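Local coordinates for protein cpftsy (Physcomitrella patens, PDB 4AK9) that probably binds GTP and acts as the chloroplast receptor for the signal recognition particle in protein transport to the thylakoid membrane, at residues D71-D76 with G80-G85; R183-L188 with K225-K230; T270-T275 with G279-V284; N138-E143 with V202-T207; N250-A255 with V285-I290. All blocks are in the same frame, centred on the assembly; numbering follows the deposited sequence.

Contact 1: residues D71-D76 with G80-G85; sequences DTIRKD and GRLKSG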
# COMPACT_ATOMS: atom_id res chain seq x y z
N ASP A 71 5.28 -3.97 18.34
CA ASP A 71 6.35 -3.70 19.31
C ASP A 71 5.81 -3.72 20.73
O ASP A 71 6.44 -4.27 21.62
CB ASP A 71 7.04 -2.38 19.00
CG ASP A 71 8.52 -2.39 19.40
OD1 ASP A 71 9.14 -3.48 19.46
OD2 ASP A 71 9.07 -1.29 19.65
N THR A 72 4.62 -3.16 20.93
CA THR A 72 3.95 -3.23 22.24
C THR A 72 3.70 -4.69 22.69
O THR A 72 3.86 -5.03 23.88
CB THR A 72 2.61 -2.46 22.17
OG1 THR A 72 2.86 -1.11 21.75
CG2 THR A 72 1.94 -2.44 23.52
N ILE A 73 3.31 -5.54 21.75
CA ILE A 73 3.10 -6.95 22.02
C ILE A 73 4.41 -7.64 22.40
O ILE A 73 4.45 -8.45 23.34
CB ILE A 73 2.48 -7.66 20.81
CG1 ILE A 73 1.07 -7.11 20.53
CG2 ILE A 73 2.45 -9.20 20.97
CD1 ILE A 73 0.49 -7.61 19.22
N ARG A 74 5.48 -7.33 21.65
CA ARG A 74 6.81 -7.86 21.94
C ARG A 74 7.24 -7.54 23.39
O ARG A 74 7.77 -8.43 24.07
CB ARG A 74 7.89 -7.34 20.96
CG ARG A 74 7.62 -7.65 19.47
CD ARG A 74 8.72 -7.10 18.52
NE ARG A 74 8.26 -7.09 17.12
CZ ARG A 74 8.43 -8.09 16.25
NH1 ARG A 74 9.10 -9.18 16.61
NH2 ARG A 74 7.94 -7.99 15.00
N LYS A 75 7.04 -6.29 23.83
CA LYS A 75 7.41 -5.88 25.20
C LYS A 75 6.58 -6.62 26.24
O LYS A 75 7.11 -7.06 27.26
CB LYS A 75 7.23 -4.37 25.45
CG LYS A 75 7.62 -3.46 24.30
CD LYS A 75 9.10 -3.17 24.24
CE LYS A 75 9.35 -2.08 23.21
NZ LYS A 75 10.76 -1.57 23.24
N ASP A 76 5.28 -6.71 26.00
CA ASP A 76 4.38 -7.40 26.93
C ASP A 76 4.72 -8.89 27.05
O ASP A 76 4.57 -9.50 28.12
CB ASP A 76 2.90 -7.21 26.51
CG ASP A 76 2.41 -5.77 26.69
OD1 ASP A 76 3.16 -4.93 27.25
OD2 ASP A 76 1.27 -5.46 26.28
N GLY A 80 6.30 -10.86 30.49
CA GLY A 80 5.51 -11.92 31.10
C GLY A 80 4.01 -11.69 31.13
O GLY A 80 3.27 -12.56 31.62
N ARG A 81 3.56 -10.55 30.62
CA ARG A 81 2.12 -10.23 30.62
C ARG A 81 1.33 -11.07 29.61
O ARG A 81 0.15 -11.35 29.81
CB ARG A 81 1.88 -8.73 30.40
CG ARG A 81 2.71 -7.85 31.33
CD ARG A 81 2.24 -6.41 31.33
NE ARG A 81 3.37 -5.52 31.58
CZ ARG A 81 4.09 -4.97 30.61
NH1 ARG A 81 3.77 -5.22 29.35
NH2 ARG A 81 5.11 -4.17 30.89
N LEU A 82 1.98 -11.46 28.51
CA LEU A 82 1.31 -12.27 27.50
C LEU A 82 1.99 -13.63 27.33
O LEU A 82 3.20 -13.70 27.11
CB LEU A 82 1.31 -11.53 26.13
CG LEU A 82 0.65 -10.15 26.04
CD1 LEU A 82 0.96 -9.55 24.65
CD2 LEU A 82 -0.86 -10.26 26.26
N LYS A 83 1.22 -14.72 27.39
CA LYS A 83 1.79 -16.07 27.41
C LYS A 83 1.07 -17.05 26.54
O LYS A 83 1.25 -18.26 26.67
CB LYS A 83 1.76 -16.66 28.82
CG LYS A 83 2.56 -15.91 29.82
CD LYS A 83 2.33 -16.54 31.17
CE LYS A 83 2.95 -15.70 32.25
NZ LYS A 83 4.41 -15.54 32.01
N SER A 84 0.22 -16.55 25.67
CA SER A 84 -0.49 -17.46 24.81
C SER A 84 -0.95 -16.77 23.52
O SER A 84 -1.04 -15.53 23.47
CB SER A 84 -1.71 -18.05 25.52
OG SER A 84 -2.79 -17.14 25.50
N GLY A 85 -1.22 -17.58 22.51
CA GLY A 85 -1.80 -17.12 21.26
C GLY A 85 -3.06 -16.27 21.45
O GLY A 85 -3.13 -15.14 20.97
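Asp76 O accepts backbone hydrogen bonds from Leu82 N and, weakly, from Arg81 N. The bond from Leu82 N to Asp76 O is 3.3 Å long, with an N-H...O angle of 149°. That donor sits well above the carbonyl plane rather than within it. Arg81 N lies nearer to Asp76 O, at 2.9 Å, but its hydrogen bond is weak because the angle is only 127°. One carbonyl of the last helical turns is thus held by two successive amides of the following loop. Farther along the loop, the Lys83 side chain curls back, and Lys83 NZ makes a weak hydrogen bond to Gly80 O at 3.2 Å. Ser84 OG caps Gln87 N at the start of helix 85-101.

The Asp76 carboxylate and the Arg81 guanidinium face each other as a salt bridge. The modelled separation is too short to be trusted, so the placing of this pair is doubtful. Beside the polar atoms, Leu82 CD1 rests on Asp76 CB at 3.6 Å and meets Ile73 CG2 at 4.0 Å. Ile73 also packs on Leu49 of helix 45-58, and Leu82 on Ala91 of helix 85-101.

Gly80 takes a positive phi of 89°, and two bonds run back into the last turn. This is a Schellman motif, ending helix 63-78 in the loop that joins it to helix 85-101, within the SRP54-type helical bundle region.

Contact 2: residues R183-L188 with K225-K230; sequences RPAAVL and KRAVSK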
# COMPACT_ATOMS: atom_id res chain seq x y z
N ARG A 183 -17.55 31.41 -10.13
CA ARG A 183 -16.48 31.22 -9.16
C ARG A 183 -17.05 30.55 -7.94
O ARG A 183 -18.12 30.93 -7.46
CB ARG A 183 -15.85 32.55 -8.75
CG ARG A 183 -15.91 33.62 -9.82
CD ARG A 183 -15.28 33.15 -11.12
NE ARG A 183 -13.86 33.43 -11.19
CZ ARG A 183 -13.09 33.09 -12.22
NH1 ARG A 183 -13.62 32.44 -13.26
NH2 ARG A 183 -11.80 33.39 -12.22
N PRO A 184 -16.33 29.57 -7.42
CA PRO A 184 -16.71 28.71 -6.29
C PRO A 184 -16.95 29.50 -5.02
O PRO A 184 -17.96 29.25 -4.36
CB PRO A 184 -15.47 27.82 -6.10
CG PRO A 184 -14.78 27.85 -7.42
CD PRO A 184 -15.02 29.20 -7.99
N ALA A 185 -16.04 30.41 -4.70
CA ALA A 185 -16.18 31.22 -3.48
C ALA A 185 -17.52 31.96 -3.43
O ALA A 185 -18.19 31.96 -2.38
CB ALA A 185 -15.00 32.19 -3.33
N ALA A 186 -17.93 32.54 -4.56
CA ALA A 186 -19.20 33.26 -4.64
C ALA A 186 -20.42 32.34 -4.47
O ALA A 186 -21.41 32.73 -3.85
CB ALA A 186 -19.30 34.05 -5.93
N VAL A 187 -20.34 31.14 -5.02
CA VAL A 187 -21.40 30.15 -4.85
C VAL A 187 -21.53 29.77 -3.40
O VAL A 187 -22.64 29.71 -2.85
CB VAL A 187 -21.10 28.86 -5.67
CG1 VAL A 187 -22.15 27.77 -5.37
CG2 VAL A 187 -21.05 29.17 -7.15
N LEU A 188 -20.39 29.49 -2.76
CA LEU A 188 -20.41 29.11 -1.36
C LEU A 188 -20.98 30.23 -0.48
O LEU A 188 -21.75 29.97 0.44
CB LEU A 188 -19.02 28.64 -0.89
CG LEU A 188 -18.49 27.35 -1.56
CD1 LEU A 188 -17.36 26.72 -0.74
CD2 LEU A 188 -19.60 26.34 -1.72
N LYS A 225 -12.75 28.88 1.80
CA LYS A 225 -12.83 28.84 3.25
C LYS A 225 -13.07 30.26 3.76
O LYS A 225 -13.91 30.48 4.64
CB LYS A 225 -11.56 28.26 3.88
CG LYS A 225 -11.77 27.84 5.33
CD LYS A 225 -10.68 28.36 6.26
CE LYS A 225 -10.84 29.86 6.60
NZ LYS A 225 -11.64 30.18 7.85
N ARG A 226 -12.38 31.23 3.18
CA ARG A 226 -12.50 32.63 3.64
C ARG A 226 -13.87 33.22 3.37
O ARG A 226 -14.44 33.90 4.24
CB ARG A 226 -11.44 33.50 3.01
CG ARG A 226 -10.04 33.23 3.52
CD ARG A 226 -9.07 34.22 2.90
NE ARG A 226 -7.72 33.69 2.92
CZ ARG A 226 -7.03 33.35 1.83
NH1 ARG A 226 -7.55 33.54 0.62
NH2 ARG A 226 -5.80 32.86 1.96
N ALA A 227 -14.41 32.97 2.18
CA ALA A 227 -15.76 33.39 1.83
C ALA A 227 -16.81 32.78 2.74
O ALA A 227 -17.77 33.46 3.10
CB ALA A 227 -16.07 33.05 0.39
N VAL A 228 -16.65 31.51 3.09
CA VAL A 228 -17.59 30.86 3.99
C VAL A 228 -17.53 31.52 5.37
O VAL A 228 -18.58 31.86 5.93
CB VAL A 228 -17.30 29.31 4.09
CG1 VAL A 228 -17.98 28.70 5.30
CG2 VAL A 228 -17.79 28.60 2.82
N SER A 229 -16.32 31.70 5.91
CA SER A 229 -16.18 32.31 7.25
C SER A 229 -16.63 33.78 7.30
O SER A 229 -17.08 34.26 8.34
CB SER A 229 -14.74 32.21 7.76
OG SER A 229 -14.40 30.85 8.01
N LYS A 230 -16.49 34.48 6.19
CA LYS A 230 -16.98 35.86 6.13
C LYS A 230 -18.51 35.91 6.13
O LYS A 230 -19.12 36.77 6.78
CB LYS A 230 -16.45 36.55 4.89
CG LYS A 230 -16.99 37.95 4.69
CD LYS A 230 -16.23 38.65 3.59
CE LYS A 230 -16.99 39.87 3.12
NZ LYS A 230 -16.20 40.60 2.08
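Ala185 meets Ala227 where the two helices come close, with their CA atoms 5.8 Å apart. This lies in the first turn of helix 184-197, for which Arg183 is the N-cap residue. The two methyl groups touch, Ala185 CB to Ala227 CB, at 4.0 Å. Ala227 CB also rests against the backbone, 3.7 Å from Ala185 O. The small side chains on both helices allow this short separation.

One turn on, Leu188 points toward helix 215-231 and makes the second point of packing. Leu188 CB lies 3.9 Å from Val228 CG2. Leu188 CD1 reaches the same methyl at 4.0 Å, so one valine branch touches the leucine at two places. With Val228 CG1 anti to the backbone N (chi1 163°), the CG2 branch is the one turned to Leu188. The two side chains cross at a slant. The side-chain contacts are all apolar.

Leu188 also packs on Cys224, one turn earlier on helix 215-231, and Pro184 touches Glu220 and Cys224. Val187 and Val228 pack on the loop residues Ala177 and Ala235. Helices 184-197 and 215-231 thus lie side by side in the GTPase domain. Strand 202-205 comes between them in the chain, and Leu188 CD2 packs on its Cys205.

Contact 3: residues T270-T275 with G279-V284; sequences TKLDGT and GCVVSV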
# COMPACT_ATOMS: atom_id res chain seq x y z
N THR A 270 -13.97 6.12 1.54
CA THR A 270 -15.00 5.47 0.72
C THR A 270 -14.51 4.15 0.11
O THR A 270 -13.30 3.86 0.10
CB THR A 270 -15.41 6.38 -0.45
OG1 THR A 270 -14.26 6.63 -1.27
CG2 THR A 270 -15.98 7.71 0.04
N LYS A 271 -15.46 3.39 -0.44
CA LYS A 271 -15.18 2.21 -1.26
C LYS A 271 -14.39 1.12 -0.54
O LYS A 271 -13.63 0.37 -1.15
CB LYS A 271 -14.45 2.62 -2.52
CG LYS A 271 -15.28 3.59 -3.38
CD LYS A 271 -14.43 4.24 -4.46
CE LYS A 271 -13.90 3.21 -5.47
NZ LYS A 271 -13.05 3.82 -6.55
N LEU A 272 -14.60 1.02 0.76
CA LEU A 272 -13.81 0.07 1.54
C LEU A 272 -14.24 -1.38 1.31
O LEU A 272 -13.49 -2.32 1.58
CB LEU A 272 -13.84 0.43 3.02
CG LEU A 272 -13.00 1.68 3.34
CD1 LEU A 272 -13.30 2.20 4.74
CD2 LEU A 272 -11.49 1.37 3.20
N ASP A 273 -15.44 -1.59 0.79
CA ASP A 273 -15.89 -2.95 0.48
C ASP A 273 -15.10 -3.55 -0.69
O ASP A 273 -15.04 -4.77 -0.85
CB ASP A 273 -17.37 -2.90 0.15
CG ASP A 273 -17.68 -1.88 -0.90
OD1 ASP A 273 -17.44 -0.66 -0.63
OD2 ASP A 273 -18.17 -2.28 -1.98
N GLY A 274 -14.45 -2.70 -1.48
CA GLY A 274 -13.72 -3.17 -2.65
C GLY A 274 -12.25 -3.51 -2.45
O GLY A 274 -11.55 -3.88 -3.40
N THR A 275 -11.77 -3.40 -1.22
CA THR A 275 -10.34 -3.58 -0.99
C THR A 275 -10.06 -4.45 0.24
O THR A 275 -10.86 -4.51 1.17
CB THR A 275 -9.61 -2.20 -0.86
OG1 THR A 275 -8.19 -2.41 -0.78
CG2 THR A 275 -10.08 -1.43 0.37
N GLY A 279 -6.74 -1.76 6.69
CA GLY A 279 -5.82 -1.26 7.71
C GLY A 279 -5.47 0.20 7.47
O GLY A 279 -4.99 0.90 8.38
N CYS A 280 -5.73 0.70 6.25
CA CYS A 280 -5.43 2.10 5.95
C CYS A 280 -6.21 3.06 6.86
O CYS A 280 -5.73 4.17 7.16
CB CYS A 280 -5.70 2.44 4.46
SG CYS A 280 -7.44 2.45 3.99
N VAL A 281 -7.37 2.63 7.35
CA VAL A 281 -8.11 3.40 8.35
C VAL A 281 -7.24 3.68 9.59
O VAL A 281 -7.23 4.81 10.13
CB VAL A 281 -9.39 2.65 8.76
CG1 VAL A 281 -10.11 3.36 9.92
CG2 VAL A 281 -10.31 2.52 7.56
N VAL A 282 -6.56 2.65 10.08
CA VAL A 282 -5.73 2.80 11.27
C VAL A 282 -4.52 3.66 10.98
O VAL A 282 -4.18 4.57 11.74
CB VAL A 282 -5.30 1.40 11.79
CG1 VAL A 282 -4.49 1.55 13.11
CG2 VAL A 282 -6.54 0.55 11.99
N SER A 283 -3.90 3.42 9.84
CA SER A 283 -2.70 4.16 9.46
C SER A 283 -2.96 5.65 9.32
O SER A 283 -2.14 6.47 9.72
CB SER A 283 -2.16 3.62 8.15
OG SER A 283 -1.82 2.23 8.30
N VAL A 284 -4.10 6.00 8.71
CA VAL A 284 -4.39 7.43 8.53
C VAL A 284 -4.65 8.12 9.87
O VAL A 284 -4.17 9.23 10.11
CB VAL A 284 -5.50 7.70 7.44
CG1 VAL A 284 -6.87 7.47 7.98
CG2 VAL A 284 -5.43 9.16 6.98
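Leu272 has its CG anti to the carbonyl carbon, beside the backbone N (chi1 -73°). With chi2 at 167°, its two methyls are carried toward helix 280-288, one to each of two neighbouring residues. On the helix, Val281 has CG1 anti to the backbone N (chi1 174°), which places CG2 on the side that meets the leucine. Leu272 CD1 touches Val281 CG2 at 4.1 Å, the two side chains meeting at an oblique angle. The other branch, Leu272 CD2, lies 4.3 Å from Cys280 SG, a loose apolar contact. The backbones stay well apart here, the nearest CA atoms being those of Leu272 and Val281 at 9.5 Å, so the side chains alone span the distance.

Leu272 belongs to a short 3-10 turn after strand 266-270, and its backbone is tied to Gly296. The leucine also packs on Val295 and Phe23. Cys280 and Val281 both lie on Leu269, and Val281 touches Phe307 and Phe312 as well. The pair therefore forms part of a larger apolar layer.

The sequence Thr270-Lys271-Leu272-Asp273 matches the TKxD form of the guanine-specificity motif found in SRP-type GTPases. Its aspartate would be expected to read the guanine base, as in relatives. The chemistry is purely van der Waals: one buried leucine packs the motif loop against the helix that follows, with neither charge nor hydrogen bonding between the two segments.

Contact 4: residues N138-E143 with V202-T207; sequences NRFKKE and VVLCDT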
# COMPACT_ATOMS: atom_id res chain seq x y z
N ASN A 138 -28.66 12.50 2.95
CA ASN A 138 -29.68 11.51 3.22
C ASN A 138 -29.74 11.19 4.71
O ASN A 138 -30.82 10.99 5.28
CB ASN A 138 -29.41 10.26 2.40
CG ASN A 138 -30.29 9.08 2.81
OD1 ASN A 138 -31.46 9.01 2.45
ND2 ASN A 138 -29.71 8.15 3.58
N ARG A 139 -28.58 11.15 5.36
CA ARG A 139 -28.55 10.98 6.82
C ARG A 139 -29.22 12.13 7.57
O ARG A 139 -29.95 11.91 8.54
CB ARG A 139 -27.12 10.80 7.34
CG ARG A 139 -26.52 9.47 6.98
CD ARG A 139 -25.14 9.29 7.63
NE ARG A 139 -25.24 9.19 9.08
CZ ARG A 139 -25.57 8.09 9.75
NH1 ARG A 139 -25.84 6.96 9.11
NH2 ARG A 139 -25.61 8.13 11.07
N PHE A 140 -28.95 13.36 7.15
CA PHE A 140 -29.55 14.51 7.81
C PHE A 140 -31.06 14.55 7.62
O PHE A 140 -31.82 14.83 8.56
CB PHE A 140 -28.93 15.81 7.30
CG PHE A 140 -27.55 16.06 7.83
CD1 PHE A 140 -27.35 16.27 9.19
CD2 PHE A 140 -26.46 16.13 6.98
CE1 PHE A 140 -26.08 16.51 9.69
CE2 PHE A 140 -25.19 16.38 7.47
CZ PHE A 140 -24.99 16.57 8.82
N LYS A 141 -31.49 14.28 6.39
CA LYS A 141 -32.92 14.26 6.04
C LYS A 141 -33.70 13.23 6.84
O LYS A 141 -34.81 13.50 7.29
CB LYS A 141 -33.10 14.01 4.54
CG LYS A 141 -32.63 15.20 3.70
CD LYS A 141 -33.33 16.49 4.17
CE LYS A 141 -32.99 17.69 3.29
NZ LYS A 141 -33.65 18.96 3.78
N LYS A 142 -33.09 12.07 7.07
CA LYS A 142 -33.73 11.02 7.85
C LYS A 142 -33.91 11.44 9.31
O LYS A 142 -34.74 10.88 10.02
CB LYS A 142 -32.92 9.73 7.76
CG LYS A 142 -33.26 8.90 6.53
CD LYS A 142 -32.14 7.92 6.20
CE LYS A 142 -31.75 7.07 7.41
NZ LYS A 142 -30.25 6.86 7.52
N GLU A 143 -33.14 12.42 9.75
CA GLU A 143 -33.26 12.92 11.12
C GLU A 143 -34.06 14.21 11.24
O GLU A 143 -34.09 14.83 12.31
CB GLU A 143 -31.88 13.06 11.76
CG GLU A 143 -31.23 11.70 12.04
CD GLU A 143 -29.92 11.81 12.83
OE1 GLU A 143 -29.10 12.72 12.52
OE2 GLU A 143 -29.71 10.98 13.74
N VAL A 202 -28.29 22.98 8.08
CA VAL A 202 -26.96 22.50 7.69
C VAL A 202 -26.75 22.86 6.24
O VAL A 202 -27.68 22.74 5.43
CB VAL A 202 -26.85 20.96 7.78
CG1 VAL A 202 -25.52 20.50 7.24
CG2 VAL A 202 -26.99 20.48 9.23
N VAL A 203 -25.55 23.34 5.91
CA VAL A 203 -25.17 23.58 4.52
C VAL A 203 -24.04 22.60 4.19
O VAL A 203 -23.05 22.54 4.92
CB VAL A 203 -24.62 24.98 4.31
CG1 VAL A 203 -24.21 25.18 2.85
CG2 VAL A 203 -25.64 26.04 4.74
N LEU A 204 -24.21 21.85 3.11
CA LEU A 204 -23.21 20.87 2.66
C LEU A 204 -22.53 21.41 1.41
O LEU A 204 -23.15 21.50 0.35
CB LEU A 204 -23.88 19.52 2.36
CG LEU A 204 -23.95 18.39 3.39
CD1 LEU A 204 -23.77 18.89 4.80
CD2 LEU A 204 -25.21 17.50 3.28
N CYS A 205 -21.26 21.78 1.51
CA CYS A 205 -20.54 22.45 0.39
C CYS A 205 -19.63 21.52 -0.39
O CYS A 205 -18.77 20.86 0.20
CB CYS A 205 -19.64 23.58 0.94
SG CYS A 205 -20.52 24.84 1.89
N ASP A 206 -19.78 21.49 -1.70
CA ASP A 206 -18.80 20.81 -2.54
C ASP A 206 -17.72 21.80 -2.90
O ASP A 206 -17.95 23.01 -2.88
CB ASP A 206 -19.46 20.28 -3.81
CG ASP A 206 -18.62 19.21 -4.52
OD1 ASP A 206 -17.58 18.78 -3.95
OD2 ASP A 206 -19.02 18.79 -5.62
N THR A 207 -16.52 21.31 -3.19
CA THR A 207 -15.39 22.19 -3.54
C THR A 207 -14.61 21.56 -4.68
O THR A 207 -14.71 20.34 -4.92
CB THR A 207 -14.40 22.38 -2.36
OG1 THR A 207 -13.92 21.09 -1.92
CG2 THR A 207 -15.07 23.08 -1.19
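The contacts between these segments are all apolar, and Phe140 supplies one side of each. Val202 CG2 lies over one face of the phenylalanine ring, shifted toward the rim. Its nearest ring atom is Phe140 CE1, at 4.1 Å. The other valine branch also reaches the ring, with Val202 CG1 4.1 Å from Phe140 CE2. Phe140 and Val202 cross at about a right angle.

Leu204 approaches the same ring obliquely. Leu204 CD1 lies 3.9 Å from Phe140 CE2, while Leu204 CD2 is 4.1 Å from Phe140 CD2. Phe140 CG stands anti to the carbonyl carbon, and this chi1 of -75° sends the ring toward the strand. Val202 and Leu204 alternate with Val203 along the strand, so both project to the face covered by the helix.

The backbone of the strand is bonded to its neighbours in the sheet. Val202 pairs with Lys146 and Leu148, Leu204 with Leu148, and Val203 with Ala117 and Leu119. At the far end of segment 202-207, Thr207 O accepts a hydrogen bond from Lys129 NZ of the probable P-loop.

Phe140 sits near the C-terminal end of helix 126-142, which follows that loop. The helix packs on the sheet, where strand 202-205 lies between the parallel strands 147-150 and 117-123. Phe140 also touches Val147 and Leu119 of those strands.

Contact 5: residues N250-A255 with V285-I290; sequences NMLAQA and VDELSI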
# COMPACT_ATOMS: atom_id res chain seq x y z
N ASN A 250 -1.71 4.52 0.04
CA ASN A 250 -1.36 5.56 -0.91
C ASN A 250 -2.15 6.84 -0.75
O ASN A 250 -1.71 7.89 -1.23
CB ASN A 250 -1.44 5.01 -2.35
CG ASN A 250 -0.37 3.98 -2.61
OD1 ASN A 250 0.78 4.11 -2.12
ND2 ASN A 250 -0.73 2.94 -3.35
N MET A 251 -3.28 6.77 -0.04
CA MET A 251 -4.08 7.97 0.26
C MET A 251 -3.40 8.96 1.20
O MET A 251 -3.80 10.12 1.25
CB MET A 251 -5.44 7.59 0.87
CG MET A 251 -5.34 7.27 2.38
SD MET A 251 -6.82 6.61 3.16
CE MET A 251 -7.60 5.61 1.90
N LEU A 252 -2.37 8.53 1.94
CA LEU A 252 -1.69 9.42 2.87
C LEU A 252 -1.04 10.63 2.18
O LEU A 252 -0.99 11.70 2.78
CB LEU A 252 -0.61 8.68 3.68
CG LEU A 252 -0.90 8.19 5.10
CD1 LEU A 252 -2.25 7.53 5.23
CD2 LEU A 252 0.21 7.22 5.55
N ALA A 253 -0.57 10.45 0.94
CA ALA A 253 0.09 11.56 0.22
C ALA A 253 -0.89 12.71 -0.02
O ALA A 253 -0.62 13.87 0.35
CB ALA A 253 0.71 11.07 -1.10
N GLN A 254 -2.05 12.41 -0.59
CA GLN A 254 -3.02 13.46 -0.85
C GLN A 254 -3.64 13.98 0.46
O GLN A 254 -4.03 15.15 0.55
CB GLN A 254 -4.08 13.00 -1.87
CG GLN A 254 -4.98 11.94 -1.33
CD GLN A 254 -5.84 11.32 -2.41
OE1 GLN A 254 -7.05 11.54 -2.43
NE2 GLN A 254 -5.21 10.54 -3.30
N ALA A 255 -3.70 13.15 1.51
CA ALA A 255 -4.23 13.63 2.79
C ALA A 255 -3.32 14.68 3.45
O ALA A 255 -3.79 15.68 4.02
CB ALA A 255 -4.48 12.49 3.73
N VAL A 285 -5.36 7.47 10.77
CA VAL A 285 -5.62 8.06 12.09
C VAL A 285 -4.31 8.19 12.87
O VAL A 285 -4.02 9.23 13.44
CB VAL A 285 -6.65 7.23 12.87
CG1 VAL A 285 -6.77 7.77 14.34
CG2 VAL A 285 -8.00 7.30 12.17
N ASP A 286 -3.51 7.12 12.84
CA ASP A 286 -2.21 7.10 13.51
C ASP A 286 -1.24 8.17 13.00
O ASP A 286 -0.64 8.93 13.78
CB ASP A 286 -1.58 5.70 13.39
CG ASP A 286 -0.24 5.60 14.10
OD1 ASP A 286 -0.10 6.20 15.20
OD2 ASP A 286 0.69 4.97 13.54
N GLU A 287 -1.10 8.27 11.68
CA GLU A 287 -0.14 9.18 11.10
C GLU A 287 -0.58 10.62 11.12
O GLU A 287 0.27 11.51 11.29
CB GLU A 287 0.19 8.79 9.64
CG GLU A 287 1.00 7.47 9.50
CD GLU A 287 2.46 7.64 9.92
OE1 GLU A 287 3.06 8.71 9.63
OE2 GLU A 287 3.02 6.70 10.55
N LEU A 288 -1.88 10.89 10.95
CA LEU A 288 -2.35 12.28 10.78
C LEU A 288 -3.00 12.89 12.02
O LEU A 288 -3.22 14.12 12.09
CB LEU A 288 -3.31 12.45 9.56
CG LEU A 288 -2.82 12.06 8.14
CD1 LEU A 288 -3.30 13.09 7.13
CD2 LEU A 288 -1.31 11.91 8.02
N SER A 289 -3.28 12.05 13.02
CA SER A 289 -3.88 12.52 14.27
C SER A 289 -5.20 13.28 14.04
O SER A 289 -5.49 14.24 14.77
CB SER A 289 -2.87 13.39 15.05
OG SER A 289 -1.61 12.70 15.23
N ILE A 290 -5.98 12.85 13.05
CA ILE A 290 -7.28 13.43 12.70
C ILE A 290 -8.24 12.25 12.56
O ILE A 290 -7.85 11.21 11.98
CB ILE A 290 -7.19 14.16 11.35
CG1 ILE A 290 -6.33 15.44 11.51
CG2 ILE A 290 -8.58 14.53 10.80
CD1 ILE A 290 -5.88 15.96 10.17
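The Glu287 carboxylate is the flat group here, but neither its faces nor its edges meet the opposite segment. Glu287 touches Leu252 through its aliphatic part, with Glu287 CG 4.0 Å from Leu252 CD2. The two side chains cross at about a right angle. The glutamate chain bends at chi2 (-73°), which turns the carboxylate aside from the line of CB and CG. Its charge is met on helix 251-261, where Glu287 OE1 forms a salt bridge with Arg256 NH2. The same oxygen has a long, weak ion pair with Lys64. The methylene thus packs on the leucine while the carboxylate serves the polar partners.

The second point of packing is closer. Leu288 CD1 meets Ala255 CB at 3.6 Å, and the same methyl lies 4.0 Å from Ala255 C. The small alanine lets the leucine tip come down onto the helix backbone. Leu288 is the last helical residue, and Ser289 then takes a positive phi.

Near helix 251-261, Asn250 ND2 donates a hydrogen bond to Asp60 OD1 of the second subunit. Leu252 touches Val284, farther back on helix 280-288. Both helices also pack on the central sheet: Ala255 on Leu241 of strand 238-244, and Leu288 on Phe267 of strand 266-270.

Contact 1 lies in the helical bundle region and touches none of the others; contact 5 comes nearest, about 10 Å between nearest atoms. Contact 2 is on the opposite side of the chain's centre, 53 Å away between centres. Contacts 2 to 5 belong to the GTPase domain. Contacts 3 and 5 share helix 280-288 and have centres 11 Å apart; Cys280 SG packs on Met251 CE at 3.8 Å. Contacts 2 and 4 also touch, through Leu188 CD2 and Cys205 CB at 3.8 Å. The probable nucleotide site relates two of them. Contact 4 uses the far end of the helix after the probable P-loop, and its Thr207 O is hydrogen-bonded to Lys129. Contact 3 holds the TKxD loop.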